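Local coordinates for ABC transporter substrate-binding protein (Streptococcus pneumoniae, PDB 4OHN) that binds histidine between its two lobes and probably delivers it to a membrane ABC transporter for uptake into the cell, at residues L146-V150 with A151-A155; K214-T217 with T218-K221; E238-Q241 with K242-E246. All coordinates share one frame; numbering follows the deposited sequence. Where two conformers were deposited one is given.

Interaction 1 of 3, residues L146-V150 with A151-A155; sequences LKNIV and ANKEA
Lys153 folds back over Lys147, each side chain passing the other's carbonyl oxygen, across a beta turn at residues 150-153. Its closing bond runs from Lys153 N to Val150 O (3.1 Å), the N-H arriving from above the carbonyl plane, 42° out of it. Ala151 and Asn152 occupy the corners with the backbone angles of a type II beta turn, Asn152 having positive phi. The side chain of Lys153 can be followed outward over the preceding residues. CB and then CG pass Lys147 O, CG at 3.4 Å. This path follows from CG standing anti to its own carbonyl carbon (chi1 -62°). Farther out, CE comes 3.7 Å from Asn148 O, and a bend at the last torsion leaves NZ 4.1 Å from the same Asn148 O, a loose approach. At the root of this chain, Lys153 CA makes a CA-H...O contact with Lys147 O at 3.2 Å. In the conformer described, the extended Lys147 chain runs alongside Lys153 O before NZ reaches a salt bridge with Glu140. Val150, buried, brings CG2 to 3.4 Å from Glu154 O. The turn lies in the loop between helix 134-141, whose Phe139 packs on Lys147, and strand 155-158, the return leg of a beta-alpha-beta crossover from the parallel strand 127-130; Val150 rests on Leu127 of that strand, while Ile149 and Ala151 make backbone bonds to Gly124 and Lys125, respectively.

Interaction 2 of 3, residues K214-T217 with T218-K221; sequences KEDT and TLVK
Asp216 and Thr217 offer their carbonyls to the first turn of a helix, with Val220 and Lys221 as the donors. Among direct backbone bonds, Lys221 N to Thr217 O is the straighter (3.2 Å, 166° at the hydrogen), and Val220 N to Asp216 O is weak at 3.3 Å. Just before them, a weak bond from Thr217 N to Glu215 O makes Asp216 the centre of an inverse gamma turn. Solvent supplies the next kind of link. Asp216 holds the N-cap position, but its carboxylate makes no direct capping bond; a water donates to Asp216 OD1 (2.7 Å) and accepts from Leu219 N (2.9 Å). A carboxylate here would probably also interact favourably with the helix dipole. Van der Waals contacts complete the set: Leu219 CD2 lies 3.9 Å from Asp216 OD2, while Val220 CG2 packs 3.6 Å from Asp216 O. Along the exposed flank Lys221, in the conformer described, runs its CG past Thr217 O at 3.5 Å. The start of helix 217-232, entered from strand 206-212, is covered by helix 11-17 and the residues leading into it: Tyr14 OH and Asn10 N bind the Asp216 carboxylate, Asp9 binds Thr218 OG1, and Trp11 and Tyr14 pack on Leu219.

Interaction 3 of 3, residues E238-Q241 with K242-E246; sequences EISQ and KWFGE
Lys242 begins the last turn of its helix by bonding through its N to Glu238 O (3.0 Å), and its CB lies close to that same carbonyl. Its CG sits over one face of the Trp243 ring, offset toward the rim, before the extended chain carries NZ to a salt bridge with Asp46. Trp243 N bonds to Ile239 O, and its indole turns an edge to that oxygen, with CD1 3.3 Å from Ile239 O. The same CD1 meets Ile239 CG2 at 3.9 Å, while NE1 donates to Asp46, so one carboxylate takes both the lysine and the indole. Phe244 N reaches Ser240 O at 2.8 Å; its ring sets an edge near that oxygen and receives Trp243 CB over one face. Gly245, with positive phi, ends the helix, its N donating to Gln241 O (3.0 Å) from above the carbonyl plane. Glu246 then returns its carbonyl to Ser240, whose OG donates in the plane, on a lone pair, at 2.6 Å. This hydroxyl stands anti to the serine N (chi1 -175°) and also accepts from Val248 N. In one of its two conformers the bent Gln241 chain lays its amide beside the Gly245-Glu246 backbone, NE2 being 3.4 Å from Glu246 C. Helix 235-244 ends against helix 43-53, where Phe43 meets Ile239, Trp243 and the Phe244 ring, and against the loop residues Pro30 and Met31.

Overall arrangement
Three local contacts lie in series along one solute-binding protein chain, neither nesting nor crossing. Interaction 1 comes first, closing the loop that returns helix 134-141 to strand 155-158. Interaction 2 turns the exit from strand 206-212 into helix 217-232, and interaction 3 ends the next helix, 235-244, where the chain leaves for its C-terminal tail. Interactions 1 and 3 lie on opposite sides of the chain's centre, their own centres about 36 Å apart, consistent with the two-lobed architecture of this family. Interactions 2 and 3 probably belong to the same lobe, and interaction 1 to the other; they tie the last two helices to helices 11-17 and 43-53 respectively, their nearest atoms about 16 Å apart. Of interaction 3, the Phe244 side chain lies about 12 Å from the bound histidine.

Interaction 1 of 3, residues L146-V150 with A151-A155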
ATOM      1  N   LEU A 146      -0.922   4.882  20.178  1.00 16.72           N
ATOM      2  CA  LEU A 146      -1.961   5.880  19.977  1.00 15.78           C
ATOM      3  C   LEU A 146      -3.297   5.494  20.578  1.00 13.60           C
ATOM      4  O   LEU A 146      -4.005   6.354  21.039  1.00 14.50           O
ATOM      5  CB  LEU A 146      -2.176   6.172  18.492  1.00 15.93           C
ATOM      6  CG  LEU A 146      -1.177   7.123  17.864  1.00 17.54           C
ATOM      7  CD1 LEU A 146      -1.227   6.993  16.358  1.00 16.69           C
ATOM      8  CD2 LEU A 146      -1.441   8.547  18.298  1.00 18.69           C
ATOM      9  N   LYS A 147      -3.794   4.322  20.491  0.63 14.01           N
ATOM     10  CA  LYS A 147      -5.147   4.002  20.844  0.63 14.56           C
ATOM     11  C   LYS A 147      -5.479   4.388  22.263  0.63 17.38           C
ATOM     12  O   LYS A 147      -6.536   4.901  22.509  0.63 16.16           O
ATOM     13  CB  LYS A 147      -5.391   2.508  20.640  0.63 13.66           C
ATOM     14  CG  LYS A 147      -6.818   2.073  20.929  0.63 19.97           C
ATOM     15  CD  LYS A 147      -7.084   0.616  20.603  0.63 19.80           C
ATOM     16  CE  LYS A 147      -8.512   0.256  20.970  0.63 16.92           C
ATOM     17  NZ  LYS A 147      -8.817  -1.180  20.771  0.63 24.92           N
ATOM     18  N   ASN A 148      -4.675   4.200  23.137  1.00 14.52           N
ATOM     19  CA  ASN A 148      -4.896   4.471  24.553  1.00 15.10           C
ATOM     20  C   ASN A 148      -5.072   5.945  24.856  1.00 18.52           C
ATOM     21  O   ASN A 148      -5.736   6.296  25.806  1.00 23.75           O
ATOM     22  CB  ASN A 148      -3.838   3.835  25.455  1.00 17.82           C
ATOM     23  CG  ASN A 148      -4.010   2.346  25.571  1.00 23.96           C
ATOM     24  OD1 ASN A 148      -5.014   1.813  25.177  1.00 24.18           O
ATOM     25  ND2 ASN A 148      -3.016   1.682  26.089  1.00 27.84           N
ATOM     26  N   ILE A 149      -4.455   6.804  24.063  1.00 15.91           N
ATOM     27  CA  ILE A 149      -4.528   8.236  24.318  1.00 20.86           C
ATOM     28  C   ILE A 149      -5.425   9.098  23.436  1.00 14.04           C
ATOM     29  O   ILE A 149      -5.814  10.159  23.835  1.00 16.66           O
ATOM     30  CB  ILE A 149      -3.128   8.839  24.355  1.00 20.55           C
ATOM     31  CG1 ILE A 149      -2.431   8.722  22.995  1.00 15.62           C
ATOM     32  CG2 ILE A 149      -2.324   8.149  25.450  1.00 23.56           C
ATOM     33  CD1 ILE A 149      -1.168   9.546  22.896  1.00 32.71           C
ATOM     34  N   VAL A 150      -5.770   8.629  22.247  1.00 14.07           N
ATOM     35  CA  VAL A 150      -6.627   9.415  21.372  1.00 14.12           C
ATOM     36  C   VAL A 150      -8.070   9.426  21.855  1.00 12.39           C
ATOM     37  O   VAL A 150      -8.469   8.568  22.609  1.00 15.01           O
ATOM     38  CB  VAL A 150      -6.586   8.941  19.902  1.00 11.58           C
ATOM     39  CG1 VAL A 150      -5.182   9.041  19.342  1.00 11.80           C
ATOM     40  CG2 VAL A 150      -7.136   7.533  19.739  1.00 13.41           C
ATOM     41  N   ALA A 151      -8.836  10.412  21.420  1.00 13.49           N
ATOM     42  CA  ALA A 151     -10.236  10.514  21.815  1.00 12.83           C
ATOM     43  C   ALA A 151     -10.971   9.206  21.543  1.00 13.59           C
ATOM     44  O   ALA A 151     -10.835   8.617  20.463  1.00 14.11           O
ATOM     45  CB  ALA A 151     -10.896  11.656  21.068  1.00 18.09           C
ATOM     46  N   ASN A 152     -11.737   8.754  22.535  1.00 15.12           N
ATOM     47  CA  ASN A 152     -12.565   7.548  22.447  1.00 15.50           C
ATOM     48  C   ASN A 152     -11.824   6.221  22.232  1.00 14.75           C
ATOM     49  O   ASN A 152     -12.456   5.181  22.058  1.00 15.19           O
ATOM     50  CB  ASN A 152     -13.647   7.725  21.380  1.00 16.24           C
ATOM     51  CG  ASN A 152     -14.469   8.963  21.605  1.00 23.97           C
ATOM     52  OD1 ASN A 152     -15.025   9.157  22.679  1.00 27.21           O
ATOM     53  ND2 ASN A 152     -14.514   9.834  20.606  1.00 24.79           N
ATOM     54  N   LYS A 153     -10.498   6.245  22.296  1.00 13.98           N
ATOM     55  CA  LYS A 153      -9.697   5.052  22.061  1.00 13.69           C
ATOM     56  C   LYS A 153     -10.111   4.367  20.764  1.00 12.84           C
ATOM     57  O   LYS A 153     -10.188   3.147  20.670  1.00 15.17           O
ATOM     58  CB  LYS A 153      -9.806   4.081  23.245  1.00 16.33           C
ATOM     59  CG  LYS A 153      -9.280   4.657  24.540  1.00 21.12           C
ATOM     60  CD  LYS A 153      -9.224   3.581  25.633  1.00 24.67           C
ATOM     61  CE  LYS A 153      -8.464   4.039  26.868  1.00 51.99           C
ATOM     62  NZ  LYS A 153      -9.172   5.117  27.607  1.00 65.01           N
ATOM     63  N   GLU A 154     -10.344   5.178  19.744  1.00 11.81           N
ATOM     64  CA  GLU A 154     -10.842   4.723  18.451  1.00 13.01           C
ATOM     65  C   GLU A 154     -10.204   5.511  17.332  1.00 11.67           C
ATOM     66  O   GLU A 154      -9.625   6.570  17.572  1.00 13.12           O
ATOM     67  CB  GLU A 154     -12.343   4.999  18.348  1.00 15.33           C
ATOM     68  CG  GLU A 154     -13.181   4.139  19.124  1.00 21.32           C
ATOM     69  CD  GLU A 154     -14.627   4.625  19.168  1.00 20.30           C
ATOM     70  OE1 GLU A 154     -14.976   5.687  18.576  1.00 23.36           O
ATOM     71  OE2 GLU A 154     -15.375   3.925  19.826  1.00 19.84           O
ATOM     72  N   ALA A 155     -10.295   5.012  16.107  1.00 11.81           N
ATOM     73  CA  ALA A 155     -10.019   5.801  14.920  1.00 10.45           C
ATOM     74  C   ALA A 155     -11.280   5.901  14.089  1.00  9.44           C
ATOM     75  O   ALA A 155     -11.981   4.899  13.883  1.00 10.95           O
ATOM     76  CB  ALA A 155      -8.903   5.147  14.104  1.00 13.51           C
TER

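Interaction 2 of 3, residues K214-T217 with T218-K221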
ATOM      1  N   LYS A 214      -2.408 -18.759  -1.058  1.00 15.23           N
ATOM      2  CA  LYS A 214      -1.328 -19.611  -0.559  1.00 15.40           C
ATOM      3  C   LYS A 214      -0.923 -20.704  -1.533  1.00 16.86           C
ATOM      4  O   LYS A 214       0.254 -21.052  -1.629  1.00 17.43           O
ATOM      5  CB  LYS A 214      -1.712 -20.215   0.790  1.00 19.50           C
ATOM      6  CG  LYS A 214      -1.741 -19.177   1.883  1.00 21.99           C
ATOM      7  CD  LYS A 214      -1.886 -19.815   3.241  1.00 26.16           C
ATOM      8  CE  LYS A 214      -1.599 -18.818   4.336  1.00 34.22           C
ATOM      9  NZ  LYS A 214      -1.682 -19.452   5.677  1.00 58.11           N
ATOM     10  N   GLU A 215      -1.881 -21.245  -2.275  1.00 14.14           N
ATOM     11  CA  GLU A 215      -1.609 -22.357  -3.158  1.00 15.57           C
ATOM     12  C   GLU A 215      -0.885 -21.972  -4.448  1.00 13.51           C
ATOM     13  O   GLU A 215      -0.373 -22.847  -5.156  1.00 14.47           O
ATOM     14  CB  GLU A 215      -2.926 -23.054  -3.513  1.00 18.86           C
ATOM     15  CG  GLU A 215      -3.758 -23.547  -2.292  1.00 33.92           C
ATOM     16  CD  GLU A 215      -4.374 -22.430  -1.386  1.00 89.60           C
ATOM     17  OE1 GLU A 215      -4.759 -21.308  -1.844  1.00 24.19           O
ATOM     18  OE2 GLU A 215      -4.487 -22.703  -0.171  1.00 50.18           O
ATOM     19  N   ASP A 216      -0.856 -20.679  -4.766  1.00 13.11           N
ATOM     20  CA  ASP A 216      -0.238 -20.189  -5.999  1.00 11.68           C
ATOM     21  C   ASP A 216       1.299 -20.034  -5.857  1.00 12.75           C
ATOM     22  O   ASP A 216       1.878 -18.942  -6.062  1.00 11.83           O
ATOM     23  CB  ASP A 216      -0.923 -18.887  -6.425  1.00 12.76           C
ATOM     24  CG  ASP A 216      -1.731 -19.014  -7.714  1.00 12.07           C
ATOM     25  OD1 ASP A 216      -1.405 -19.845  -8.585  1.00 13.18           O
ATOM     26  OD2 ASP A 216      -2.689 -18.221  -7.900  1.00 14.70           O
ATOM     27  N   THR A 217       1.959 -21.146  -5.533  1.00 14.11           N
ATOM     28  CA  THR A 217       3.370 -21.112  -5.171  1.00 13.71           C
ATOM     29  C   THR A 217       4.278 -20.842  -6.364  1.00 13.18           C
ATOM     30  O   THR A 217       5.295 -20.151  -6.245  1.00 12.70           O
ATOM     31  CB  THR A 217       3.796 -22.411  -4.466  1.00 16.74           C
ATOM     32  OG1 THR A 217       3.460 -23.524  -5.299  1.00 18.70           O
ATOM     33  CG2 THR A 217       3.078 -22.566  -3.147  1.00 18.15           C
ATOM     34  N   THR A 218       3.922 -21.362  -7.523  1.00 12.28           N
ATOM     35  CA  THR A 218       4.745 -21.151  -8.700  1.00 11.71           C
ATOM     36  C   THR A 218       4.706 -19.678  -9.122  1.00 11.08           C
ATOM     37  O   THR A 218       5.729 -19.089  -9.446  1.00 11.03           O
ATOM     38  CB  THR A 218       4.287 -22.039  -9.843  1.00 12.77           C
ATOM     39  OG1 THR A 218       4.428 -23.401  -9.448  1.00 16.24           O
ATOM     40  CG2 THR A 218       5.134 -21.819 -11.068  1.00 12.89           C
ATOM     41  N   LEU A 219       3.522 -19.086  -9.119  1.00 11.34           N
ATOM     42  CA  LEU A 219       3.344 -17.664  -9.400  1.00 10.91           C
ATOM     43  C   LEU A 219       4.261 -16.792  -8.538  1.00 10.31           C
ATOM     44  O   LEU A 219       4.912 -15.880  -9.044  1.00 10.69           O
ATOM     45  CB  LEU A 219       1.865 -17.316  -9.192  1.00 11.55           C
ATOM     46  CG  LEU A 219       1.495 -15.845  -9.255  1.00 11.32           C
ATOM     47  CD1 LEU A 219       1.861 -15.233 -10.607  1.00 12.37           C
ATOM     48  CD2 LEU A 219       0.024 -15.687  -8.963  1.00 12.22           C
ATOM     49  N   VAL A 220       4.354 -17.089  -7.245  1.00 10.58           N
ATOM     50  CA  VAL A 220       5.211 -16.316  -6.353  1.00 11.23           C
ATOM     51  C   VAL A 220       6.684 -16.427  -6.773  1.00 11.12           C
ATOM     52  O   VAL A 220       7.406 -15.418  -6.817  1.00 11.99           O
ATOM     53  CB  VAL A 220       4.991 -16.740  -4.897  1.00 13.81           C
ATOM     54  CG1 VAL A 220       6.108 -16.194  -3.992  1.00 15.54           C
ATOM     55  CG2 VAL A 220       3.627 -16.253  -4.421  1.00 13.72           C
ATOM     56  N   LYS A 221       7.130 -17.633  -7.093  0.54 10.07           N
ATOM     57  CA  LYS A 221       8.490 -17.831  -7.592  0.54 10.71           C
ATOM     58  C   LYS A 221       8.743 -17.034  -8.855  0.54 10.45           C
ATOM     59  O   LYS A 221       9.797 -16.425  -9.014  0.54  9.58           O
ATOM     60  CB  LYS A 221       8.765 -19.305  -7.882  0.54 15.68           C
ATOM     61  CG  LYS A 221       8.766 -20.164  -6.664  0.54 10.86           C
ATOM     62  CD  LYS A 221       9.167 -21.586  -6.994  0.54 21.65           C
ATOM     63  CE  LYS A 221       9.092 -22.471  -5.770  0.54 29.09           C
ATOM     64  NZ  LYS A 221       7.690 -22.866  -5.478  0.54 27.42           N
TER
HETATM   65  O   HOH W   1       1.092 -20.659  -9.193  1.00 13.53           O

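Interaction 3 of 3, residues E238-Q241 with K242-E246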
ATOM      1  N   GLU A 238      14.884   2.517 -12.948  1.00 12.96           N
ATOM      2  CA  GLU A 238      14.155   3.493 -13.748  1.00 14.81           C
ATOM      3  C   GLU A 238      12.789   3.783 -13.115  1.00 14.25           C
ATOM      4  O   GLU A 238      12.399   4.940 -12.972  1.00 15.58           O
ATOM      5  CB  GLU A 238      13.993   2.955 -15.162  1.00 16.95           C
ATOM      6  CG  GLU A 238      13.121   3.781 -16.099  1.00 21.49           C
ATOM      7  CD  GLU A 238      12.810   3.031 -17.386  1.00 57.29           C
ATOM      8  OE1 GLU A 238      13.592   2.131 -17.759  1.00 51.80           O
ATOM      9  OE2 GLU A 238      11.780   3.337 -18.018  1.00 44.51           O
ATOM     10  N   ILE A 239      12.049   2.742 -12.755  1.00 12.12           N
ATOM     11  CA  ILE A 239      10.716   2.910 -12.169  1.00 11.49           C
ATOM     12  C   ILE A 239      10.817   3.625 -10.814  1.00 11.82           C
ATOM     13  O   ILE A 239      10.026   4.526 -10.505  1.00 12.35           O
ATOM     14  CB  ILE A 239      10.016   1.552 -12.033  1.00 12.27           C
ATOM     15  CG1 ILE A 239       9.776   0.926 -13.417  1.00 13.27           C
ATOM     16  CG2 ILE A 239       8.697   1.704 -11.313  1.00 13.65           C
ATOM     17  CD1 ILE A 239       9.357  -0.538 -13.361  1.00 13.75           C
ATOM     18  N   SER A 240      11.818   3.253 -10.028  1.00 13.17           N
ATOM     19  CA  SER A 240      12.029   3.853  -8.722  1.00 13.06           C
ATOM     20  C   SER A 240      12.316   5.352  -8.824  1.00 16.57           C
ATOM     21  O   SER A 240      11.762   6.170  -8.075  1.00 16.65           O
ATOM     22  CB  SER A 240      13.154   3.090  -8.006  1.00 18.63           C
ATOM     23  OG  SER A 240      13.336   3.535  -6.678  1.00 21.83           O
ATOM     24  N   GLN A 241      13.173   5.724  -9.769  0.56 15.28           N
ATOM     25  CA  GLN A 241      13.518   7.126  -9.955  0.56 16.63           C
ATOM     26  C   GLN A 241      12.313   7.916 -10.426  0.56 18.41           C
ATOM     27  O   GLN A 241      12.110   9.063 -10.012  0.56 25.13           O
ATOM     28  CB  GLN A 241      14.659   7.282 -10.964  0.56 23.16           C
ATOM     29  CG  GLN A 241      16.028   6.879 -10.428  0.56 34.90           C
ATOM     30  CD  GLN A 241      16.504   7.772  -9.294  0.56 29.78           C
ATOM     31  OE1 GLN A 241      16.207   8.967  -9.261  0.56 48.26           O
ATOM     32  NE2 GLN A 241      17.241   7.193  -8.356  0.56 23.07           N
ATOM     33  N   LYS A 242      11.514   7.299 -11.287  1.00 15.95           N
ATOM     34  CA  LYS A 242      10.344   7.951 -11.854  1.00 17.55           C
ATOM     35  C   LYS A 242       9.367   8.348 -10.755  1.00 17.55           C
ATOM     36  O   LYS A 242       8.858   9.466 -10.759  1.00 19.21           O
ATOM     37  CB  LYS A 242       9.674   7.018 -12.863  1.00 15.90           C
ATOM     38  CG  LYS A 242       8.348   7.509 -13.409  1.00 16.68           C
ATOM     39  CD  LYS A 242       7.788   6.526 -14.411  1.00 17.00           C
ATOM     40  CE  LYS A 242       6.373   6.884 -14.821  1.00 18.01           C
ATOM     41  NZ  LYS A 242       5.810   5.823 -15.702  1.00 19.49           N
ATOM     42  N   TRP A 243       9.106   7.454  -9.804  1.00 15.31           N
ATOM     43  CA  TRP A 243       8.078   7.698  -8.796  1.00 16.44           C
ATOM     44  C   TRP A 243       8.603   8.284  -7.483  1.00 20.65           C
ATOM     45  O   TRP A 243       7.851   8.980  -6.785  1.00 20.41           O
ATOM     46  CB  TRP A 243       7.286   6.399  -8.548  1.00 15.17           C
ATOM     47  CG  TRP A 243       6.511   6.027  -9.770  1.00 12.73           C
ATOM     48  CD1 TRP A 243       6.817   5.050 -10.685  1.00 12.40           C
ATOM     49  CD2 TRP A 243       5.327   6.670 -10.245  1.00 13.15           C
ATOM     50  NE1 TRP A 243       5.892   5.044 -11.694  1.00 12.81           N
ATOM     51  CE2 TRP A 243       4.969   6.035 -11.451  1.00 12.84           C
ATOM     52  CE3 TRP A 243       4.529   7.732  -9.765  1.00 13.94           C
ATOM     53  CZ2 TRP A 243       3.849   6.416 -12.182  1.00 13.53           C
ATOM     54  CZ3 TRP A 243       3.415   8.122 -10.505  1.00 14.37           C
ATOM     55  CH2 TRP A 243       3.079   7.446 -11.693  1.00 14.10           C
ATOM     56  N   PHE A 244       9.872   8.028  -7.149  1.00 21.46           N
ATOM     57  CA  PHE A 244      10.419   8.389  -5.834  1.00 22.25           C
ATOM     58  C   PHE A 244      11.628   9.304  -5.845  1.00 26.70           C
ATOM     59  O   PHE A 244      11.986   9.850  -4.808  1.00 29.22           O
ATOM     60  CB  PHE A 244      10.771   7.128  -5.060  1.00 23.13           C
ATOM     61  CG  PHE A 244       9.592   6.292  -4.748  1.00 21.11           C
ATOM     62  CD1 PHE A 244       8.641   6.763  -3.865  1.00 24.74           C
ATOM     63  CD2 PHE A 244       9.394   5.075  -5.353  1.00 20.57           C
ATOM     64  CE1 PHE A 244       7.536   6.019  -3.570  1.00 27.26           C
ATOM     65  CE2 PHE A 244       8.275   4.324  -5.062  1.00 26.37           C
ATOM     66  CZ  PHE A 244       7.343   4.811  -4.157  1.00 22.52           C
ATOM     67  N   GLY A 245      12.265   9.468  -6.995  1.00 25.29           N
ATOM     68  CA  GLY A 245      13.484  10.262  -7.071  1.00 29.26           C
ATOM     69  C   GLY A 245      14.650   9.663  -6.300  1.00 49.80           C
ATOM     70  O   GLY A 245      15.589  10.374  -5.947  1.00 34.02           O
ATOM     71  N   GLU A 246      14.595   8.357  -6.042  1.00 28.03           N
ATOM     72  CA  GLU A 246      15.639   7.666  -5.294  1.00 37.05           C
ATOM     73  C   GLU A 246      15.522   6.187  -5.587  1.00 33.86           C
ATOM     74  O   GLU A 246      14.532   5.758  -6.162  1.00 25.19           O
ATOM     75  CB  GLU A 246      15.484   7.891  -3.786  1.00 36.27           C
ATOM     76  CG  GLU A 246      14.220   7.255  -3.182  1.00 50.28           C
ATOM     77  CD  GLU A 246      14.203   7.279  -1.662  1.00 73.76           C
ATOM     78  OE1 GLU A 246      15.281   7.149  -1.044  1.00 74.69           O
ATOM     79  OE2 GLU A 246      13.104   7.422  -1.083  1.00 77.42           O
TER